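PDB 6FJY: CsuC from Acinetobacter baumannii, which probably acts as the periplasmic chaperone of archaic chaperone-usher Csu pili, holding the tip adhesin subunit CsuE in a pre-assembly complex by donor-strand complementation. Local coordinates for residues 5-15 with 118-129. Numbering follows the deposited sequence.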
ATOM      1  N   ILE A   5      -4.705  -0.382  -7.473  1.00 63.83           N
ATOM      2  CA  ILE A   5      -3.515  -1.174  -7.188  1.00 56.91           C
ATOM      3  C   ILE A   5      -2.945  -0.728  -5.843  1.00 53.52           C
ATOM      4  O   ILE A   5      -2.659   0.458  -5.645  1.00 47.31           O
ATOM      5  CB  ILE A   5      -2.461  -1.069  -8.310  1.00 57.78           C
ATOM      6  CG1 ILE A   5      -1.156  -1.724  -7.873  1.00 61.35           C
ATOM      7  CG2 ILE A   5      -2.238   0.373  -8.727  1.00 60.00           C
ATOM      8  CD1 ILE A   5      -0.149  -1.804  -8.974  1.00 71.08           C
ATOM      9  N   TRP A   6      -2.797  -1.677  -4.918  1.00 58.59           N
ATOM     10  CA  TRP A   6      -2.292  -1.434  -3.573  1.00 53.67           C
ATOM     11  C   TRP A   6      -1.666  -2.716  -3.051  1.00 55.08           C
ATOM     12  O   TRP A   6      -2.081  -3.814  -3.450  1.00 39.41           O
ATOM     13  CB  TRP A   6      -3.397  -0.986  -2.602  1.00 53.70           C
ATOM     14  CG  TRP A   6      -4.445  -2.033  -2.396  1.00 56.27           C
ATOM     15  CD1 TRP A   6      -5.411  -2.398  -3.276  1.00 60.61           C
ATOM     16  CD2 TRP A   6      -4.624  -2.860  -1.235  1.00 56.78           C
ATOM     17  NE1 TRP A   6      -6.182  -3.405  -2.745  1.00 76.45           N
ATOM     18  CE2 TRP A   6      -5.724  -3.700  -1.487  1.00 55.13           C
ATOM     19  CE3 TRP A   6      -3.960  -2.969  -0.009  1.00 62.24           C
ATOM     20  CZ2 TRP A   6      -6.191  -4.625  -0.558  1.00 61.94           C
ATOM     21  CZ3 TRP A   6      -4.415  -3.901   0.916  1.00 67.65           C
ATOM     22  CH2 TRP A   6      -5.524  -4.715   0.635  1.00 68.50           C
ATOM     23  N   PRO A   7      -0.677  -2.614  -2.151  1.00 61.91           N
ATOM     24  CA  PRO A   7      -0.119  -1.321  -1.722  1.00 62.71           C
ATOM     25  C   PRO A   7       0.895  -0.701  -2.692  1.00 48.40           C
ATOM     26  O   PRO A   7       1.558  -1.408  -3.452  1.00 39.06           O
ATOM     27  CB  PRO A   7       0.542  -1.656  -0.373  1.00 59.67           C
ATOM     28  CG  PRO A   7       0.900  -3.097  -0.468  1.00 59.95           C
ATOM     29  CD  PRO A   7      -0.173  -3.739  -1.344  1.00 61.69           C
ATOM     30  N   ILE A   8       0.973   0.636  -2.677  1.00 51.00           N
ATOM     31  CA  ILE A   8       1.938   1.352  -3.507  1.00 48.72           C
ATOM     32  C   ILE A   8       3.291   1.552  -2.817  1.00 49.69           C
ATOM     33  O   ILE A   8       4.218   2.086  -3.445  1.00 36.65           O
ATOM     34  CB  ILE A   8       1.340   2.699  -3.956  1.00 52.75           C
ATOM     35  CG1 ILE A   8       0.806   3.465  -2.760  1.00 60.75           C
ATOM     36  CG2 ILE A   8       0.197   2.481  -4.980  1.00 58.44           C
ATOM     37  CD1 ILE A   8       0.122   4.755  -3.156  1.00 71.52           C
ATOM     38  N   TYR A   9       3.437   1.129  -1.555  1.00 53.23           N
ATOM     39  CA  TYR A   9       4.732   1.081  -0.868  1.00 56.59           C
ATOM     40  C   TYR A   9       4.955  -0.317  -0.315  1.00 50.80           C
ATOM     41  O   TYR A   9       5.035  -0.510   0.900  1.00 35.45           O
ATOM     42  CB  TYR A   9       4.810   2.117   0.253  1.00 47.02           C
ATOM     43  CG  TYR A   9       4.670   3.551  -0.204  1.00 55.00           C
ATOM     44  CD1 TYR A   9       5.587   4.121  -1.077  1.00 49.26           C
ATOM     45  CD2 TYR A   9       3.615   4.331   0.224  1.00 62.94           C
ATOM     46  CE1 TYR A   9       5.465   5.446  -1.493  1.00 47.08           C
ATOM     47  CE2 TYR A   9       3.479   5.646  -0.188  1.00 69.98           C
ATOM     48  CZ  TYR A   9       4.403   6.196  -1.048  1.00 55.81           C
ATOM     49  OH  TYR A   9       4.254   7.497  -1.453  1.00 56.57           O
ATOM     50  N   PRO A  10       5.061  -1.323  -1.180  1.00 57.53           N
ATOM     51  CA  PRO A  10       5.253  -2.690  -0.699  1.00 64.13           C
ATOM     52  C   PRO A  10       6.692  -2.958  -0.266  1.00 58.63           C
ATOM     53  O   PRO A  10       7.633  -2.245  -0.631  1.00 29.91           O
ATOM     54  CB  PRO A  10       4.871  -3.533  -1.916  1.00 51.06           C
ATOM     55  CG  PRO A  10       5.308  -2.690  -3.071  1.00 44.01           C
ATOM     56  CD  PRO A  10       5.036  -1.266  -2.650  1.00 48.47           C
ATOM     57  N   LYS A  11       6.837  -4.009   0.540  1.00 54.74           N
ATOM     58  CA  LYS A  11       8.133  -4.458   1.026  1.00 54.62           C
ATOM     59  C   LYS A  11       8.042  -5.925   1.412  1.00 52.96           C
ATOM     60  O   LYS A  11       6.959  -6.445   1.698  1.00 36.14           O
ATOM     61  CB  LYS A  11       8.662  -3.627   2.209  1.00 49.07           C
ATOM     62  CG  LYS A  11       7.625  -2.910   3.069  1.00 60.95           C
ATOM     63  CD  LYS A  11       6.760  -3.829   3.897  1.00 75.64           C
ATOM     64  CE  LYS A  11       5.642  -3.018   4.575  1.00 88.25           C
ATOM     65  NZ  LYS A  11       4.692  -3.833   5.406  1.00 93.43           N
ATOM     66  N   ILE A  12       9.199  -6.583   1.383  1.00 57.90           N
ATOM     67  CA  ILE A  12       9.361  -7.991   1.729  1.00 57.14           C
ATOM     68  C   ILE A  12      10.335  -8.052   2.901  1.00 59.94           C
ATOM     69  O   ILE A  12      11.519  -7.726   2.747  1.00 55.29           O
ATOM     70  CB  ILE A  12       9.888  -8.805   0.541  1.00 55.67           C
ATOM     71  CG1 ILE A  12       9.137  -8.416  -0.735  1.00 52.38           C
ATOM     72  CG2 ILE A  12       9.754 -10.303   0.820  1.00 65.56           C
ATOM     73  CD1 ILE A  12       9.552  -9.200  -1.969  1.00 40.52           C
ATOM     74  N   GLU A  13       9.843  -8.446   4.075  1.00 68.92           N
ATOM     75  CA  GLU A  13      10.691  -8.468   5.257  1.00 61.69           C
ATOM     76  C   GLU A  13      11.686  -9.629   5.182  1.00 60.30           C
ATOM     77  O   GLU A  13      11.604 -10.511   4.312  1.00 39.31           O
ATOM     78  CB  GLU A  13       9.842  -8.548   6.526  1.00 63.68           C
ATOM     79  CG  GLU A  13       8.804  -7.426   6.662  1.00 61.73           C
ATOM     80  CD  GLU A  13       9.396  -6.077   6.977  1.00 64.02           C
ATOM     81  OE1 GLU A  13      10.611  -5.998   7.244  1.00 54.07           O
ATOM     82  OE2 GLU A  13       8.633  -5.090   6.966  1.00 54.82           O
ATOM     83  N   ALA A  14      12.648  -9.616   6.117  1.00 68.76           N
ATOM     84  CA  ALA A  14      13.722 -10.608   6.090  1.00 69.00           C
ATOM     85  C   ALA A  14      13.192 -12.023   6.274  1.00 78.68           C
ATOM     86  O   ALA A  14      13.702 -12.964   5.657  1.00 87.29           O
ATOM     87  CB  ALA A  14      14.769 -10.290   7.157  1.00 69.88           C
ATOM     88  N   ASN A  15      12.163 -12.200   7.102  1.00 83.41           N
ATOM     89  CA  ASN A  15      11.613 -13.528   7.355  1.00 85.87           C
ATOM     90  C   ASN A  15      10.448 -13.879   6.430  1.00 83.68           C
ATOM     91  O   ASN A  15       9.780 -14.894   6.649  1.00 78.31           O
ATOM     92  CB  ASN A  15      11.175 -13.658   8.816  1.00 81.88           C
ATOM     93  CG  ASN A  15      10.116 -12.646   9.211  1.00 89.49           C
ATOM     94  OD1 ASN A  15       9.492 -12.004   8.364  1.00 74.51           O
ATOM     95  ND2 ASN A  15       9.904 -12.508  10.511  1.00102.97           N
ATOM     96  N   ILE A 118       6.250   1.932  -8.834  1.00 49.17           N
ATOM     97  CA  ILE A 118       5.969   1.692  -7.430  1.00 47.09           C
ATOM     98  C   ILE A 118       7.269   1.285  -6.727  1.00 57.10           C
ATOM     99  O   ILE A 118       7.946   0.366  -7.191  1.00 29.07           O
ATOM    100  CB  ILE A 118       4.887   0.618  -7.239  1.00 55.08           C
ATOM    101  CG1 ILE A 118       3.507   1.217  -7.569  1.00 51.38           C
ATOM    102  CG2 ILE A 118       4.940   0.033  -5.850  1.00 59.71           C
ATOM    103  CD1 ILE A 118       2.401   0.180  -7.638  1.00 46.49           C
ATOM    104  N   PRO A 119       7.643   1.936  -5.624  1.00 51.59           N
ATOM    105  CA  PRO A 119       8.880   1.554  -4.935  1.00 45.78           C
ATOM    106  C   PRO A 119       8.695   0.262  -4.158  1.00 48.74           C
ATOM    107  O   PRO A 119       7.699   0.065  -3.457  1.00 33.89           O
ATOM    108  CB  PRO A 119       9.124   2.732  -3.991  1.00 42.12           C
ATOM    109  CG  PRO A 119       7.720   3.195  -3.642  1.00 44.79           C
ATOM    110  CD  PRO A 119       6.923   3.012  -4.909  1.00 50.73           C
ATOM    111  N   LEU A 120       9.690  -0.605  -4.256  1.00 51.33           N
ATOM    112  CA  LEU A 120       9.654  -1.913  -3.623  1.00 50.19           C
ATOM    113  C   LEU A 120      10.972  -2.156  -2.901  1.00 36.74           C
ATOM    114  O   LEU A 120      12.044  -1.937  -3.477  1.00 34.11           O
ATOM    115  CB  LEU A 120       9.414  -2.988  -4.671  1.00 42.61           C
ATOM    116  CG  LEU A 120       9.470  -4.412  -4.143  1.00 51.04           C
ATOM    117  CD1 LEU A 120       8.306  -4.695  -3.156  1.00 42.00           C
ATOM    118  CD2 LEU A 120       9.469  -5.355  -5.299  1.00 44.17           C
ATOM    119  N   PHE A 121      10.897  -2.560  -1.636  1.00 50.53           N
ATOM    120  CA  PHE A 121      12.097  -2.815  -0.847  1.00 51.82           C
ATOM    121  C   PHE A 121      12.070  -4.206  -0.237  1.00 45.81           C
ATOM    122  O   PHE A 121      11.072  -4.614   0.354  1.00 43.86           O
ATOM    123  CB  PHE A 121      12.265  -1.790   0.265  1.00 46.10           C
ATOM    124  CG  PHE A 121      12.409  -0.396  -0.239  1.00 50.16           C
ATOM    125  CD1 PHE A 121      13.619   0.048  -0.725  1.00 50.78           C
ATOM    126  CD2 PHE A 121      11.334   0.483  -0.211  1.00 41.64           C
ATOM    127  CE1 PHE A 121      13.768   1.347  -1.198  1.00 53.61           C
ATOM    128  CE2 PHE A 121      11.479   1.777  -0.688  1.00 44.61           C
ATOM    129  CZ  PHE A 121      12.698   2.210  -1.173  1.00 44.95           C
ATOM    130  N   ALA A 122      13.200  -4.904  -0.333  1.00 51.40           N
ATOM    131  CA  ALA A 122      13.365  -6.213   0.278  1.00 59.19           C
ATOM    132  C   ALA A 122      14.574  -6.207   1.215  1.00 57.94           C
ATOM    133  O   ALA A 122      15.563  -5.498   0.989  1.00 42.92           O
ATOM    134  CB  ALA A 122      13.497  -7.300  -0.795  1.00 48.25           C
ATOM    135  N   TYR A 123      14.481  -7.000   2.279  1.00 52.11           N
ATOM    136  CA  TYR A 123      15.388  -6.896   3.411  1.00 62.44           C
ATOM    137  C   TYR A 123      16.107  -8.210   3.654  1.00 61.78           C
ATOM    138  O   TYR A 123      15.486  -9.277   3.668  1.00 43.89           O
ATOM    139  CB  TYR A 123      14.638  -6.450   4.675  1.00 58.02           C
ATOM    140  CG  TYR A 123      14.130  -5.043   4.516  1.00 54.51           C
ATOM    141  CD1 TYR A 123      14.951  -3.962   4.808  1.00 48.29           C
ATOM    142  CD2 TYR A 123      12.849  -4.789   4.015  1.00 54.17           C
ATOM    143  CE1 TYR A 123      14.502  -2.667   4.632  1.00 51.31           C
ATOM    144  CE2 TYR A 123      12.387  -3.490   3.835  1.00 47.29           C
ATOM    145  CZ  TYR A 123      13.220  -2.438   4.127  1.00 43.07           C
ATOM    146  OH  TYR A 123      12.793  -1.145   3.960  1.00 44.61           O
ATOM    147  N   GLY A 124      17.421  -8.116   3.823  1.00 60.70           N
ATOM    148  CA  GLY A 124      18.205  -9.213   4.330  1.00 73.28           C
ATOM    149  C   GLY A 124      18.084  -9.325   5.835  1.00 69.75           C
ATOM    150  O   GLY A 124      17.390  -8.554   6.494  1.00 57.22           O
ATOM    151  N   LYS A 125      18.799 -10.306   6.383  1.00 69.84           N
ATOM    152  CA  LYS A 125      18.664 -10.636   7.792  1.00 77.37           C
ATOM    153  C   LYS A 125      19.126  -9.486   8.668  1.00 64.30           C
ATOM    154  O   LYS A 125      20.121  -8.821   8.373  1.00 55.66           O
ATOM    155  CB  LYS A 125      19.480 -11.889   8.114  1.00 99.68           C
ATOM    156  CG  LYS A 125      19.055 -13.118   7.326  1.00113.62           C
ATOM    157  CD  LYS A 125      17.555 -13.365   7.443  1.00123.95           C
ATOM    158  CE  LYS A 125      17.150 -13.728   8.868  1.00124.76           C
ATOM    159  NZ  LYS A 125      15.682 -13.957   8.980  1.00123.63           N
ATOM    160  N   GLY A 126      18.397  -9.251   9.756  1.00 67.79           N
ATOM    161  CA  GLY A 126      18.824  -8.269  10.731  1.00 66.09           C
ATOM    162  C   GLY A 126      18.415  -6.847  10.441  1.00 56.32           C
ATOM    163  O   GLY A 126      18.933  -5.931  11.095  1.00 45.62           O
ATOM    164  N   ILE A 127      17.546  -6.630   9.451  1.00 67.14           N
ATOM    165  CA  ILE A 127      17.081  -5.299   9.079  1.00 64.05           C
ATOM    166  C   ILE A 127      15.699  -5.435   8.451  1.00 72.69           C
ATOM    167  O   ILE A 127      15.402  -6.438   7.797  1.00 58.95           O
ATOM    168  CB  ILE A 127      18.081  -4.618   8.121  1.00 55.89           C
ATOM    169  CG1 ILE A 127      17.701  -3.160   7.861  1.00 68.49           C
ATOM    170  CG2 ILE A 127      18.178  -5.399   6.810  1.00 55.99           C
ATOM    171  CD1 ILE A 127      18.773  -2.394   7.091  1.00 67.06           C
ATOM    172  N   GLY A 128      14.840  -4.436   8.687  1.00 77.69           N
ATOM    173  CA  GLY A 128      13.472  -4.467   8.215  1.00 81.25           C
ATOM    174  C   GLY A 128      12.985  -3.106   7.748  1.00 74.35           C
ATOM    175  O   GLY A 128      13.726  -2.123   7.742  1.00 58.24           O
ATOM    176  N   SER A 129      11.706  -3.082   7.346  1.00 83.48           N
ATOM    177  CA  SER A 129      11.059  -1.859   6.867  1.00 63.34           C
ATOM    178  C   SER A 129      10.814  -0.874   8.007  1.00 62.21           C
ATOM    179  O   SER A 129      10.770   0.340   7.783  1.00 57.63           O
ATOM    180  CB  SER A 129       9.723  -2.194   6.204  1.00 72.41           C
ATOM    181  OG  SER A 129       8.834  -2.816   7.133  1.00 60.23           O
TER
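Ile118 meets the 5-15 segment with both branches of its side chain. Its CD1 reaches Ile5 CD1 tip to tip at 3.5 Å, while CG2, lying anti to the backbone N, packs against Pro10 CD and the carbonyl oxygen of Ile8. Pro119 follows with CG at the edge of the Tyr9 ring, 3.5 Å from CD1 and near the ring plane. At Leu120, chi1 of 175° carries the side chain over to Pro10, where the two side chains cross at about a right angle, Leu120 CD1 touching Pro10 CG.

From Phe121 on, the backbones pair in parallel. A weak bond from Phe121 N to Pro10 O opens the ladder; Ile12 N then donates to Phe121 O at 2.9 Å, and Tyr123 N to Ile12 O at 3.1 Å. Ala122 and Ile12 share one face of the sheet, CB to CB 4.1 Å. The Tyr123 ring turns its edge to Ile12 O and Lys11 CB. Next along the chain, Gly124 O lies 3.2 Å from Ala14 CB, and the backbone, reversing through the type II turn from Gly124 to Ile127, lays Gly128 C over the centre of the Tyr123 ring, 3.5 Å above its plane. Ser129 N closes the contact with a fairly straight bond (162°) to the syn lone pair of Glu13 OE1, the glutamate chain bending at chi2 (-72°) toward it.

This short parallel pairing brings the N-terminal segment of a PapD-like, immunoglobulin-fold domain alongside strand 109-123, which pairs on its other edge with strand 85-95, where Glu85 takes the Tyr123 hydroxyl. Strand 18-25 packs on Ile5, Pro10 and Ile12, helix 133-140 lies against Glu13 and Ile127, and apolar side chains of the other protein chain pack on Trp6, Pro7, Ile8 and Tyr9.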